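Local coordinates for NAD nucleotidase (Haemophilus influenzae, PDB 3ZTV), which degrades NAD to adenosine and nicotinamide riboside, acting as a zinc-dependent periplasmic pyrophosphatase and 5'-nucleotidase, at residues 445-450 / 501-506; 452-457 / 485-490. One frame throughout, in Å; residues are numbered along the deposited sequence.

Contact 1 (445-450 / 501-506); sequences LVKQVL and EPIDDN
Lys447 reaches from the helix to Asp505, forming a salt bridge of 2.8 Å between NZ and OD1. The ammonium meets OD1 on its syn side, 16° out of the carboxylate plane, while Asp505 OD2 lies 3.7 Å from Lys447 NZ; one oxygen carries the bridge. The two side chains meet at about a right angle. A water gives the ammonium a second partner, accepting from NZ at 3.0 Å and donating to Ile503 O, so lysine and loop backbone are also linked through solvent. On the way out, Lys447 and Ile503 run alongside each other, pointing opposite ways, and Lys447 CE presses on Ile503 CG2 at 3.5 Å, tight for two carbons. The longer branch of Ile503 turns to the helix itself: CG1 lies anti to the backbone N (chi1 -165°), and CD1 rests 3.9 Å from both CB and CG1 of Val446. In the C-terminal domain of this 5'-nucleotidase, the contact sets helix 443-460, near its start, against the end of edge strand 500-502 and the turn beyond it. That turn is an Asx turn, Asp504 OD1 accepting from Asn506 N at 2.9 Å from above the carboxylate plane. Outside the pair, Ile503 bonds through its backbone to Val490 and touches Val492, while Val446 also packs on Ile472. The backbone of Asp505 is hydrogen-bonded to Ser444, directly before the helical segment.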
loop_
_atom_site.group_PDB
_atom_site.type_symbol
_atom_site.label_atom_id
_atom_site.label_comp_id
_atom_site.label_asym_id
_atom_site.label_seq_id
_atom_site.Cartn_x
_atom_site.Cartn_y
_atom_site.Cartn_z
ATOM N N LEU A 445 -22.983 -18.585 -13.457
ATOM C CA LEU A 445 -22.881 -17.887 -14.736
ATOM C C LEU A 445 -22.080 -18.687 -15.759
ATOM O O LEU A 445 -22.317 -18.575 -16.962
ATOM C CB LEU A 445 -22.258 -16.505 -14.542
ATOM C CG LEU A 445 -23.117 -15.491 -13.782
ATOM C CD1 LEU A 445 -22.291 -14.269 -13.420
ATOM C CD2 LEU A 445 -24.340 -15.101 -14.595
ATOM N N VAL A 446 -21.124 -19.476 -15.283
ATOM C CA VAL A 446 -20.380 -20.369 -16.165
ATOM C C VAL A 446 -21.346 -21.385 -16.764
ATOM O O VAL A 446 -21.329 -21.628 -17.970
ATOM C CB VAL A 446 -19.226 -21.087 -15.443
ATOM C CG1 VAL A 446 -18.548 -22.090 -16.384
ATOM C CG2 VAL A 446 -18.212 -20.071 -14.917
ATOM N N LYS A 447 -22.201 -21.961 -15.923
ATOM C CA LYS A 447 -23.228 -22.875 -16.412
ATOM C C LYS A 447 -24.098 -22.185 -17.459
ATOM O O LYS A 447 -24.352 -22.740 -18.531
ATOM C CB LYS A 447 -24.100 -23.389 -15.262
ATOM C CG LYS A 447 -23.414 -24.387 -14.335
ATOM C CD LYS A 447 -24.357 -24.838 -13.219
ATOM C CE LYS A 447 -23.760 -25.952 -12.376
ATOM N NZ LYS A 447 -24.590 -26.264 -11.167
ATOM N N GLN A 448 -24.542 -20.969 -17.149
ATOM C CA GLN A 448 -25.429 -20.247 -18.050
ATOM C C GLN A 448 -24.798 -19.957 -19.415
ATOM O O GLN A 448 -25.457 -20.067 -20.441
ATOM C CB GLN A 448 -25.939 -18.951 -17.413
ATOM C CG GLN A 448 -27.060 -18.318 -18.208
ATOM C CD GLN A 448 -28.265 -19.236 -18.344
ATOM O OE1 GLN A 448 -28.881 -19.624 -17.347
ATOM N NE2 GLN A 448 -28.607 -19.588 -19.579
ATOM N N VAL A 449 -23.521 -19.586 -19.441
ATOM C CA VAL A 449 -22.913 -19.293 -20.735
ATOM C C VAL A 449 -22.795 -20.556 -21.600
ATOM O O VAL A 449 -22.963 -20.484 -22.817
ATOM C CB VAL A 449 -21.567 -18.519 -20.629
ATOM C CG1 VAL A 449 -20.444 -19.422 -20.182
ATOM C CG2 VAL A 449 -21.225 -17.866 -21.968
ATOM N N LEU A 450 -22.536 -21.708 -20.979
ATOM C CA LEU A 450 -22.541 -22.979 -21.712
ATOM C C LEU A 450 -23.931 -23.262 -22.267
ATOM O O LEU A 450 -24.075 -23.697 -23.412
ATOM C CB LEU A 450 -22.088 -24.143 -20.826
ATOM C CG LEU A 450 -20.638 -24.091 -20.337
ATOM C CD1 LEU A 450 -20.343 -25.245 -19.382
ATOM C CD2 LEU A 450 -19.668 -24.098 -21.515
ATOM N N GLU A 501 -13.252 -31.523 -9.748
ATOM C CA GLU A 501 -14.252 -31.323 -8.708
ATOM C C GLU A 501 -15.527 -30.781 -9.339
ATOM O O GLU A 501 -15.482 -30.174 -10.408
ATOM C CB GLU A 501 -13.747 -30.316 -7.671
ATOM C CG GLU A 501 -12.428 -30.686 -7.009
ATOM C CD GLU A 501 -11.909 -29.591 -6.090
ATOM O OE1 GLU A 501 -12.189 -28.401 -6.354
ATOM O OE2 GLU A 501 -11.223 -29.920 -5.097
ATOM N N PRO A 502 -16.679 -30.989 -8.684
ATOM C CA PRO A 502 -17.916 -30.386 -9.184
ATOM C C PRO A 502 -17.803 -28.864 -9.183
ATOM O O PRO A 502 -17.200 -28.298 -8.273
ATOM C CB PRO A 502 -18.974 -30.854 -8.172
ATOM C CG PRO A 502 -18.210 -31.270 -6.965
ATOM C CD PRO A 502 -16.885 -31.752 -7.440
ATOM N N ILE A 503 -18.351 -28.204 -10.199
ATOM C CA ILE A 503 -18.359 -26.749 -10.193
ATOM C C ILE A 503 -19.211 -26.274 -9.018
ATOM O O ILE A 503 -20.178 -26.938 -8.636
ATOM C CB ILE A 503 -18.872 -26.150 -11.531
ATOM C CG1 ILE A 503 -18.518 -24.663 -11.622
ATOM C CG2 ILE A 503 -20.373 -26.370 -11.683
ATOM C CD1 ILE A 503 -18.676 -24.076 -13.020
ATOM N N ASP A 504 -18.830 -25.139 -8.441
ATOM C CA ASP A 504 -19.530 -24.541 -7.308
ATOM C C ASP A 504 -20.262 -23.291 -7.790
ATOM O O ASP A 504 -19.630 -22.320 -8.209
ATOM C CB ASP A 504 -18.511 -24.180 -6.222
ATOM C CG ASP A 504 -19.146 -23.582 -4.977
ATOM O OD1 ASP A 504 -20.296 -23.107 -5.037
ATOM O OD2 ASP A 504 -18.469 -23.575 -3.928
ATOM N N ASP A 505 -21.591 -23.320 -7.741
ATOM C CA ASP A 505 -22.413 -22.215 -8.224
ATOM C C ASP A 505 -22.015 -20.852 -7.659
ATOM O O ASP A 505 -22.186 -19.827 -8.319
ATOM C CB ASP A 505 -23.893 -22.462 -7.905
ATOM C CG ASP A 505 -24.529 -23.495 -8.812
ATOM O OD1 ASP A 505 -23.912 -23.862 -9.835
ATOM O OD2 ASP A 505 -25.661 -23.930 -8.500
ATOM N N ASN A 506 -21.501 -20.845 -6.434
ATOM C CA ASN A 506 -21.246 -19.594 -5.727
ATOM C C ASN A 506 -19.787 -19.146 -5.738
ATOM O O ASN A 506 -19.482 -18.011 -5.368
ATOM C CB ASN A 506 -21.761 -19.687 -4.287
ATOM C CG ASN A 506 -23.263 -19.886 -4.219
ATOM O OD1 ASN A 506 -24.017 -19.276 -4.977
ATOM N ND2 ASN A 506 -23.704 -20.754 -3.314
HETATM O O HOH W 1 -22.932 -27.588 -9.085
#

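Contact 2 (452-457 / 485-490); sequences DAMQFA and KRLVSV
In the C-terminal domain of this 5'-nucleotidase family enzyme, helix 443-460 packs against the loop that leads into strand 487-493, and here Arg486 and Gln455 clasp one another. Arg486 presents its guanidinium end-on, and NH1 and NH2 both donate to a single acceptor, Gln455 OE1. The NH1 bond is 2.9 Å to OE1 and lies in the carbonyl plane. From NH2 the distance to OE1 is 3.1 Å, and this donor is tilted 29° from that plane. OE1 itself sits almost exactly in the guanidinium plane, although amide and guanidinium are turned 34° apart. Gln455 folds over to make this possible: CG anti to the backbone N, then a bend at chi2 (67°) that brings OE1 to the arginine. Met454 O lies over one guanidinium face. Beside this polar grip, Met454 turns its methyl at chi3, bringing CE to 3.9 Å from Leu487 CD2 and to the same distance from Arg486 CB. The remaining guanidinium nitrogen, Arg486 NE, donates to Glu478 O, and Gln455 NE2 is bonded to Asp460 OD2, so each flat group also has a second partner, outside the two segments. Glu451, one residue before the helical segment, receives the backbone N-H groups of Arg486 and Leu487. Past Leu487, Val488 and Ser489 form a classic beta bulge opposite Glu475, while Met454 reaches Ala476 of strand 472-477 and Pro467 of strand 467-470.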
loop_
_atom_site.group_PDB
_atom_site.type_symbol
_atom_site.label_atom_id
_atom_site.label_comp_id
_atom_site.label_asym_id
_atom_site.label_seq_id
_atom_site.Cartn_x
_atom_site.Cartn_y
_atom_site.Cartn_z
ATOM N N ASP A 452 -26.195 -21.002 -22.992
ATOM C CA ASP A 452 -26.389 -20.027 -24.067
ATOM C C ASP A 452 -25.755 -20.513 -25.367
ATOM O O ASP A 452 -26.383 -20.490 -26.434
ATOM C CB ASP A 452 -25.757 -18.676 -23.704
ATOM C CG ASP A 452 -26.385 -18.022 -22.477
ATOM O OD1 ASP A 452 -27.546 -18.324 -22.129
ATOM O OD2 ASP A 452 -25.707 -17.169 -21.862
ATOM N N ALA A 453 -24.500 -20.940 -25.275
ATOM C CA ALA A 453 -23.753 -21.342 -26.460
ATOM C C ALA A 453 -24.380 -22.554 -27.143
ATOM O O ALA A 453 -24.518 -22.579 -28.369
ATOM C CB ALA A 453 -22.305 -21.602 -26.106
ATOM N N MET A 454 -24.765 -23.555 -26.355
ATOM C CA MET A 454 -25.435 -24.738 -26.900
ATOM C C MET A 454 -26.767 -24.395 -27.565
ATOM O O MET A 454 -27.101 -24.940 -28.625
ATOM C CB MET A 454 -25.638 -25.805 -25.819
ATOM C CG MET A 454 -24.356 -26.508 -25.417
ATOM S SD MET A 454 -24.647 -27.939 -24.349
ATOM C CE MET A 454 -25.124 -27.122 -22.823
ATOM N N GLN A 455 -27.529 -23.497 -26.950
ATOM C CA GLN A 455 -28.802 -23.068 -27.528
ATOM C C GLN A 455 -28.619 -22.427 -28.910
ATOM O O GLN A 455 -29.389 -22.696 -29.838
ATOM C CB GLN A 455 -29.529 -22.114 -26.579
ATOM C CG GLN A 455 -30.775 -21.453 -27.169
ATOM C CD GLN A 455 -31.911 -22.430 -27.440
ATOM O OE1 GLN A 455 -31.916 -23.556 -26.942
ATOM N NE2 GLN A 455 -32.887 -21.994 -28.232
ATOM N N PHE A 456 -27.606 -21.577 -29.047
ATOM C CA PHE A 456 -27.319 -20.930 -30.328
ATOM C C PHE A 456 -26.856 -21.971 -31.348
ATOM O O PHE A 456 -27.296 -21.966 -32.496
ATOM C CB PHE A 456 -26.259 -19.833 -30.150
ATOM C CG PHE A 456 -26.203 -18.835 -31.285
ATOM C CD1 PHE A 456 -27.114 -17.794 -31.354
ATOM C CD2 PHE A 456 -25.219 -18.918 -32.255
ATOM C CE1 PHE A 456 -27.057 -16.868 -32.383
ATOM C CE2 PHE A 456 -25.160 -17.993 -33.286
ATOM C CZ PHE A 456 -26.080 -16.970 -33.344
ATOM N N ALA A 457 -25.978 -22.875 -30.923
ATOM C CA ALA A 457 -25.428 -23.894 -31.821
ATOM C C ALA A 457 -26.486 -24.857 -32.353
ATOM O O ALA A 457 -26.426 -25.283 -33.504
ATOM C CB ALA A 457 -24.319 -24.679 -31.119
ATOM N N LYS A 485 -33.064 -26.804 -19.296
ATOM C CA LYS A 485 -31.607 -26.926 -19.226
ATOM C C LYS A 485 -31.073 -28.157 -19.955
ATOM O O LYS A 485 -31.681 -29.230 -19.915
ATOM C CB LYS A 485 -31.152 -26.969 -17.767
ATOM C CG LYS A 485 -31.580 -25.762 -16.947
ATOM C CD LYS A 485 -30.900 -24.480 -17.433
ATOM C CE LYS A 485 -31.337 -23.275 -16.606
ATOM N NZ LYS A 485 -30.517 -22.057 -16.884
ATOM N N ARG A 486 -29.930 -28.002 -20.618
ATOM C CA ARG A 486 -29.274 -29.123 -21.286
ATOM C C ARG A 486 -28.142 -29.740 -20.455
ATOM O O ARG A 486 -27.785 -30.900 -20.660
ATOM C CB ARG A 486 -28.734 -28.698 -22.659
ATOM C CG ARG A 486 -29.798 -28.317 -23.678
ATOM C CD ARG A 486 -29.185 -28.133 -25.064
ATOM N NE ARG A 486 -30.201 -27.895 -26.091
ATOM C CZ ARG A 486 -30.741 -26.708 -26.354
ATOM N NH1 ARG A 486 -30.372 -25.631 -25.670
ATOM N NH2 ARG A 486 -31.658 -26.597 -27.309
ATOM N N LEU A 487 -27.565 -28.972 -19.537
ATOM C CA LEU A 487 -26.435 -29.479 -18.760
ATOM C C LEU A 487 -26.822 -30.611 -17.815
ATOM O O LEU A 487 -27.848 -30.549 -17.137
ATOM C CB LEU A 487 -25.744 -28.355 -17.984
ATOM C CG LEU A 487 -24.872 -27.405 -18.815
ATOM C CD1 LEU A 487 -24.429 -26.226 -17.966
ATOM C CD2 LEU A 487 -23.669 -28.128 -19.395
ATOM N N VAL A 488 -25.974 -31.636 -17.782
ATOM C CA VAL A 488 -26.154 -32.794 -16.910
ATOM C C VAL A 488 -25.158 -32.741 -15.752
ATOM O O VAL A 488 -25.517 -32.969 -14.598
ATOM C CB VAL A 488 -25.974 -34.111 -17.695
ATOM C CG1 VAL A 488 -25.953 -35.314 -16.757
ATOM C CG2 VAL A 488 -27.080 -34.256 -18.726
ATOM N N SER A 489 -23.903 -32.431 -16.070
ATOM C CA SER A 489 -22.862 -32.309 -15.057
ATOM C C SER A 489 -21.792 -31.329 -15.531
ATOM O O SER A 489 -21.533 -31.226 -16.729
ATOM C CB SER A 489 -22.236 -33.680 -14.783
ATOM O OG SER A 489 -21.506 -34.154 -15.900
ATOM N N VAL A 490 -21.169 -30.624 -14.586
ATOM C CA VAL A 490 -20.057 -29.723 -14.895
ATOM C C VAL A 490 -18.985 -29.857 -13.821
ATOM O O VAL A 490 -19.280 -29.755 -12.628
ATOM C CB VAL A 490 -20.503 -28.251 -14.981
ATOM C CG1 VAL A 490 -19.316 -27.359 -15.321
ATOM C CG2 VAL A 490 -21.611 -28.085 -16.008
#

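Overall arrangement
Both contacts use helix 443-460 and lie with centres 11 Å apart in the C-terminal domain. Contact 1 takes the earlier turns and contact 2 later ones. Their other halves lie at the ends of neighbouring antiparallel strands of one four-stranded sheet: contact 2 where 487-493 begins, contact 1 just after 500-502. Along the chain the order is 445-450, 452-457, 485-490, 501-506, which nests contact 2 inside contact 1. The two touch directly: Leu487 CD1 packs near Leu450 CB and Lys447 O. Together they join two successive parts of one helix to one edge of the sheet. Contact 1 is remote from the annotated sites, whereas Met454 in contact 2 has its side chain about 13 Å from the bound adenosine.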